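Local coordinates for WbbM protein (Klebsiella pneumoniae, PDB 6U4B), which acts as a bifunctional glycosyltransferase and O-antigen polymerase, a trimer whose chains each join a DUF4422 region to a family 8 glycosyltransferase region, at residues R105-F109 and N214-M218; I150-K156 and E274-L280. One frame throughout, in Å; residues are numbered along the deposited sequence.

How the interactions relate
Both contacts involve the mixed sheet of the DUF4422 part of the chain, away from the magnesium site, and their centres lie about 10 Å apart. Interaction 1 is a largely buried contact of side chains, in which a loop packs on strand 216-219 through apolar groups and one sulfur. Interaction 2 is a pairing of neighbouring strands in the same sheet, held mainly by backbone hydrogen bonds; apolar side chains are buried between the strands and the helices, while lysines and glutamates reach the more exposed side. The two meet where strand 216-219 adjoins strand 152-159: Val217 O lies 2.6 Å from Leu153 N, a probable hydrogen bond, and Asn108 O packs against Leu280 CB.

Interaction 1: residues R105-F109 and N214-M218; sequences RHLNF and NMFVM
The ring of Phe109 meets Val217 at its edge, where CG2 of the valine lies close to the ring plane, 4.0 Å from Phe109 CE2. The second phenylalanine, Phe216, leaves its backbone on the side away from residues 105-109. Met218 CE rests on one face of its ring, nearer the margin than the centre, and the rings of Phe100 and Phe262 meet it as well. Val217 CG2 is shared: Leu107 CD1 approaches it to 4.1 Å, the leucine and valine side chains running past one another head to tail. Met215, just before the strand, and Val217 thus face the loop that follows strand 97-102, while Phe216 turns to the other face, where helix 253-272 supplies Phe262. Such alternation suits a strand inside a mixed sheet, and strand 216-219 runs antiparallel to both of its neighbours, 97-102 and 152-159. Met215 carries the largest share of the contact. With CG anti to the backbone N (chi1 -167°), its chain reaches out beside Leu107, Met215 CG lying 3.9 Å from Leu107 CG. A bend at chi3 (58°) then brings Met215 CE to 3.8 Å from Leu107 CD2, and CE also touches the carbonyl oxygen of His106. The sulfur, Met215 SD, comes within 3.3 Å of Arg105 O. His106 leaves its backbone on the side away from strand 216-219, its ND1 hydrogen-bonded to the hydroxyl of Tyr132.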
loop_
_atom_site.group_PDB
_atom_site.type_symbol
_atom_site.label_atom_id
_atom_site.label_comp_id
_atom_site.label_asym_id
_atom_site.label_seq_id
_atom_site.Cartn_x
_atom_site.Cartn_y
_atom_site.Cartn_z
ATOM N N ARG A 105 -23.936 25.079 36.973
ATOM C CA ARG A 105 -24.018 26.124 37.987
ATOM C C ARG A 105 -24.263 27.447 37.279
ATOM O O ARG A 105 -23.488 27.835 36.399
ATOM C CB ARG A 105 -22.741 26.185 38.830
ATOM C CG ARG A 105 -22.529 24.978 39.727
ATOM C CD ARG A 105 -21.087 24.894 40.193
ATOM N NE ARG A 105 -20.900 23.894 41.242
ATOM C CZ ARG A 105 -20.595 22.619 41.019
ATOM N NH1 ARG A 105 -20.445 22.174 39.778
ATOM N NH2 ARG A 105 -20.442 21.788 42.041
ATOM N N HIS A 106 -25.342 28.127 37.650
ATOM C CA HIS A 106 -25.774 29.340 36.973
ATOM C C HIS A 106 -26.053 30.428 38.005
ATOM O O HIS A 106 -25.911 30.222 39.214
ATOM C CB HIS A 106 -27.015 29.067 36.111
ATOM C CG HIS A 106 -26.824 27.965 35.116
ATOM N ND1 HIS A 106 -27.656 26.868 35.052
ATOM C CD2 HIS A 106 -25.896 27.790 34.146
ATOM C CE1 HIS A 106 -27.248 26.064 34.086
ATOM N NE2 HIS A 106 -26.182 26.600 33.520
ATOM N N LEU A 107 -26.462 31.594 37.515
ATOM C CA LEU A 107 -26.825 32.718 38.363
ATOM C C LEU A 107 -28.337 32.901 38.360
ATOM O O LEU A 107 -28.998 32.696 37.338
ATOM C CB LEU A 107 -26.149 34.004 37.889
ATOM C CG LEU A 107 -24.621 34.057 37.935
ATOM C CD1 LEU A 107 -24.128 35.244 37.124
ATOM C CD2 LEU A 107 -24.125 34.141 39.367
ATOM N N ASN A 108 -28.875 33.289 39.512
ATOM C CA ASN A 108 -30.294 33.589 39.655
ATOM C C ASN A 108 -30.507 35.057 39.307
ATOM O O ASN A 108 -30.097 35.947 40.058
ATOM C CB ASN A 108 -30.761 33.272 41.073
ATOM C CG ASN A 108 -32.210 33.656 41.319
ATOM O OD1 ASN A 108 -32.945 34.011 40.397
ATOM N ND2 ASN A 108 -32.629 33.573 42.575
ATOM N N PHE A 109 -31.145 35.308 38.167
ATOM C CA PHE A 109 -31.421 36.662 37.708
ATOM C C PHE A 109 -32.806 37.158 38.105
ATOM O O PHE A 109 -33.158 38.293 37.769
ATOM C CB PHE A 109 -31.272 36.743 36.183
ATOM C CG PHE A 109 -29.921 36.328 35.680
ATOM C CD1 PHE A 109 -29.694 35.031 35.249
ATOM C CD2 PHE A 109 -28.876 37.236 35.635
ATOM C CE1 PHE A 109 -28.451 34.648 34.785
ATOM C CE2 PHE A 109 -27.630 36.859 35.172
ATOM C CZ PHE A 109 -27.416 35.563 34.745
ATOM N N ASN A 214 -15.493 32.298 38.682
ATOM C CA ASN A 214 -15.284 32.837 37.344
ATOM C C ASN A 214 -16.620 33.074 36.651
ATOM O O ASN A 214 -16.680 33.171 35.422
ATOM C CB ASN A 214 -14.397 31.905 36.518
ATOM C CG ASN A 214 -14.788 30.449 36.673
ATOM O OD1 ASN A 214 -15.329 30.047 37.701
ATOM N ND2 ASN A 214 -14.513 29.651 35.654
ATOM N N MET A 215 -17.691 33.160 37.431
ATOM C CA MET A 215 -19.046 33.311 36.923
ATOM C C MET A 215 -19.485 34.753 37.151
ATOM O O MET A 215 -19.577 35.202 38.299
ATOM C CB MET A 215 -19.981 32.329 37.627
ATOM C CG MET A 215 -21.348 32.164 36.997
ATOM S SD MET A 215 -22.141 30.641 37.553
ATOM C CE MET A 215 -22.174 30.898 39.325
ATOM N N PHE A 216 -19.738 35.478 36.065
ATOM C CA PHE A 216 -20.095 36.886 36.179
ATOM C C PHE A 216 -20.813 37.330 34.915
ATOM O O PHE A 216 -20.790 36.647 33.889
ATOM C CB PHE A 216 -18.859 37.766 36.424
ATOM C CG PHE A 216 -17.797 37.643 35.357
ATOM C CD1 PHE A 216 -16.679 36.850 35.561
ATOM C CD2 PHE A 216 -17.914 38.326 34.155
ATOM C CE1 PHE A 216 -15.700 36.739 34.585
ATOM C CE2 PHE A 216 -16.942 38.218 33.177
ATOM C CZ PHE A 216 -15.832 37.425 33.392
ATOM N N VAL A 217 -21.457 38.490 35.015
ATOM C CA VAL A 217 -21.941 39.250 33.869
ATOM C C VAL A 217 -21.482 40.687 34.067
ATOM O O VAL A 217 -21.737 41.280 35.121
ATOM C CB VAL A 217 -23.476 39.194 33.730
ATOM C CG1 VAL A 217 -23.911 39.829 32.413
ATOM C CG2 VAL A 217 -23.987 37.763 33.837
ATOM N N MET A 218 -20.796 41.246 33.073
ATOM C CA MET A 218 -20.313 42.613 33.198
ATOM C C MET A 218 -20.501 43.359 31.885
ATOM O O MET A 218 -20.735 42.763 30.829
ATOM C CB MET A 218 -18.846 42.664 33.638
ATOM C CG MET A 218 -17.875 42.026 32.674
ATOM S SD MET A 218 -16.175 42.208 33.246
ATOM C CE MET A 218 -16.228 41.295 34.785
#

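Interaction 2: residues I150-K156 and E274-L280; sequences IDILLPK and ELKVKEL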
loop_
_atom_site.group_PDB
_atom_site.type_symbol
_atom_site.label_atom_id
_atom_site.label_comp_id
_atom_site.label_asym_id
_atom_site.label_seq_id
_atom_site.Cartn_x
_atom_site.Cartn_y
_atom_site.Cartn_z
ATOM N N ILE A 150 -26.717 48.247 35.926
ATOM C CA ILE A 150 -25.666 47.602 36.700
ATOM C C ILE A 150 -24.421 47.467 35.837
ATOM O O ILE A 150 -24.498 47.253 34.622
ATOM C CB ILE A 150 -26.136 46.229 37.227
ATOM C CG1 ILE A 150 -27.511 46.353 37.883
ATOM C CG2 ILE A 150 -25.136 45.660 38.227
ATOM C CD1 ILE A 150 -27.545 47.320 39.054
ATOM N N ASP A 151 -23.257 47.597 36.472
ATOM C CA ASP A 151 -21.987 47.422 35.777
ATOM C C ASP A 151 -21.527 45.967 35.778
ATOM O O ASP A 151 -21.133 45.436 34.735
ATOM C CB ASP A 151 -20.909 48.307 36.408
ATOM C CG ASP A 151 -21.211 49.787 36.273
ATOM O OD1 ASP A 151 -21.483 50.438 37.304
ATOM O OD2 ASP A 151 -21.183 50.302 35.130
ATOM N N ILE A 152 -21.574 45.313 36.937
ATOM C CA ILE A 152 -21.093 43.944 37.093
ATOM C C ILE A 152 -22.084 43.171 37.951
ATOM O O ILE A 152 -22.491 43.648 39.015
ATOM C CB ILE A 152 -19.691 43.889 37.734
ATOM C CG1 ILE A 152 -18.654 44.581 36.849
ATOM C CG2 ILE A 152 -19.278 42.445 38.000
ATOM C CD1 ILE A 152 -17.279 44.634 37.465
ATOM N N LEU A 153 -22.457 41.975 37.495
ATOM C CA LEU A 153 -23.254 41.038 38.276
ATOM C C LEU A 153 -22.425 39.786 38.519
ATOM O O LEU A 153 -21.658 39.365 37.648
ATOM C CB LEU A 153 -24.567 40.678 37.565
ATOM C CG LEU A 153 -25.492 41.825 37.141
ATOM C CD1 LEU A 153 -25.118 42.373 35.768
ATOM C CD2 LEU A 153 -26.938 41.368 37.161
ATOM N N LEU A 154 -22.580 39.192 39.705
ATOM C CA LEU A 154 -21.764 38.044 40.088
ATOM C C LEU A 154 -22.320 37.417 41.365
ATOM O O LEU A 154 -23.236 37.982 41.974
ATOM C CB LEU A 154 -20.292 38.462 40.246
ATOM C CG LEU A 154 -19.769 39.371 41.359
ATOM C CD1 LEU A 154 -18.255 39.480 41.237
ATOM C CD2 LEU A 154 -20.389 40.744 41.292
ATOM N N PRO A 155 -21.835 36.237 41.786
ATOM C CA PRO A 155 -22.380 35.616 43.000
ATOM C C PRO A 155 -22.007 36.345 44.278
ATOM O O PRO A 155 -21.252 37.324 44.250
ATOM C CB PRO A 155 -21.770 34.208 42.974
ATOM C CG PRO A 155 -20.558 34.333 42.144
ATOM C CD PRO A 155 -20.927 35.316 41.081
ATOM N N LYS A 156 -22.530 35.858 45.401
ATOM C CA LYS A 156 -22.191 36.423 46.695
ATOM C C LYS A 156 -20.741 36.115 47.048
ATOM O O LYS A 156 -20.178 35.098 46.632
ATOM C CB LYS A 156 -23.112 35.872 47.782
ATOM C CG LYS A 156 -24.590 36.139 47.557
ATOM C CD LYS A 156 -25.383 35.986 48.850
ATOM C CE LYS A 156 -26.366 34.833 48.773
ATOM N NZ LYS A 156 -27.682 35.198 49.369
ATOM N N GLU A 274 -17.186 55.188 40.991
ATOM C CA GLU A 274 -18.429 54.436 41.023
ATOM C C GLU A 274 -18.217 53.010 40.525
ATOM O O GLU A 274 -17.332 52.735 39.711
ATOM C CB GLU A 274 -19.492 55.128 40.165
ATOM C CG GLU A 274 -19.060 55.401 38.723
ATOM C CD GLU A 274 -19.186 54.187 37.811
ATOM O OE1 GLU A 274 -19.956 53.261 38.145
ATOM O OE2 GLU A 274 -18.510 54.159 36.760
ATOM N N LEU A 275 -19.040 52.101 41.037
ATOM C CA LEU A 275 -19.252 50.796 40.423
ATOM C C LEU A 275 -20.475 50.146 41.053
ATOM O O LEU A 275 -20.523 49.949 42.272
ATOM C CB LEU A 275 -18.033 49.884 40.568
ATOM C CG LEU A 275 -18.005 48.789 39.498
ATOM C CD1 LEU A 275 -17.978 49.413 38.107
ATOM C CD2 LEU A 275 -16.825 47.853 39.692
ATOM N N LYS A 276 -21.474 49.826 40.237
ATOM C CA LYS A 276 -22.722 49.245 40.716
ATOM C C LYS A 276 -22.655 47.731 40.534
ATOM O O LYS A 276 -22.619 47.231 39.405
ATOM C CB LYS A 276 -23.916 49.858 39.989
ATOM C CG LYS A 276 -24.079 51.335 40.308
ATOM C CD LYS A 276 -25.300 51.942 39.648
ATOM C CE LYS A 276 -25.624 53.288 40.274
ATOM N NZ LYS A 276 -24.398 54.110 40.494
ATOM N N VAL A 277 -22.627 47.014 41.653
ATOM C CA VAL A 277 -22.480 45.566 41.686
ATOM C C VAL A 277 -23.770 44.971 42.230
ATOM O O VAL A 277 -24.302 45.446 43.242
ATOM C CB VAL A 277 -21.272 45.156 42.548
ATOM C CG1 VAL A 277 -21.333 43.682 42.893
ATOM C CG2 VAL A 277 -19.969 45.497 41.837
ATOM N N LYS A 278 -24.284 43.944 41.555
ATOM C CA LYS A 278 -25.477 43.234 42.003
ATOM C C LYS A 278 -25.100 41.780 42.252
ATOM O O LYS A 278 -24.807 41.037 41.308
ATOM C CB LYS A 278 -26.613 43.342 40.986
ATOM C CG LYS A 278 -27.939 42.787 41.497
ATOM C CD LYS A 278 -29.045 42.862 40.450
ATOM C CE LYS A 278 -29.528 44.288 40.237
ATOM N NZ LYS A 278 -30.715 44.336 39.335
ATOM N N GLU A 279 -25.101 41.378 43.521
ATOM C CA GLU A 279 -24.789 40.005 43.886
ATOM C C GLU A 279 -26.030 39.134 43.747
ATOM O O GLU A 279 -27.103 39.478 44.253
ATOM C CB GLU A 279 -24.248 39.940 45.314
ATOM C CG GLU A 279 -22.863 40.548 45.471
ATOM C CD GLU A 279 -22.373 40.539 46.907
ATOM O OE1 GLU A 279 -21.329 41.166 47.182
ATOM O OE2 GLU A 279 -23.028 39.907 47.762
ATOM N N LEU A 280 -25.880 38.007 43.059
ATOM C CA LEU A 280 -26.978 37.094 42.788
ATOM C C LEU A 280 -26.722 35.758 43.471
ATOM O O LEU A 280 -25.585 35.417 43.809
ATOM C CB LEU A 280 -27.155 36.884 41.278
ATOM C CG LEU A 280 -27.283 38.142 40.418
ATOM C CD1 LEU A 280 -27.160 37.785 38.946
ATOM C CD2 LEU A 280 -28.599 38.856 40.692
#
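Ile152 pairs with Val277, Leu153 with Lys278 and Leu154 with Glu279 in parallel register, where strand 152-159 of the DUF4422 sheet lies beside strand 277-285. The short axes are 27° apart. Lys278 is bonded to two residues of the partner strand: its N donates to Ile152 O at 3.1 Å, and its O takes a weak bond from Leu154 N. Two residues on, Leu280 N reaches Leu154 O at 2.9 Å. CA-H...O contacts, such as Val277 CA on Ile152 O, fill in between. Packing is tightest on the face of Ile152, Leu154 and Val277, toward helices 220-240 and 253-272. A chi1 of 69° sets Leu154 CG between its backbone N and carbonyl carbon and brings CD2 to 3.5 Å from Val277 CG1, closer than usual for two carbons; beyond lie Phe262 and Ile266. Leu275 CD2 extends this patch, 3.9 Å from Ile152 CD1. On the opposite face Leu153 CD2 packs 4.0 Å from Leu280 CD1. The more exposed side chains are held loosely. Lys278, on the Leu153 face, crosses Ile150 at about a right angle, CE 3.7 Å from Ile150 CG1, before NZ bonds to Cys146 O. Glu279 ends the Leu154 face, OE1 bonded to Tyr211, and Lys156 NZ forms a salt bridge with Glu117. Poorly ordered Glu274 brings OE1 to 3.3 Å from Asp151 OD1, a pair of like charges. Nearby, Lys276 O accepts from both Asp151 N and Ile152 N. Asp151 returns a bond through its side chain: while OD2 forms a salt bridge with Arg219, OD1 receives Lys276 N at 3.0 Å on its anti lone pair, nearly straight at 170°.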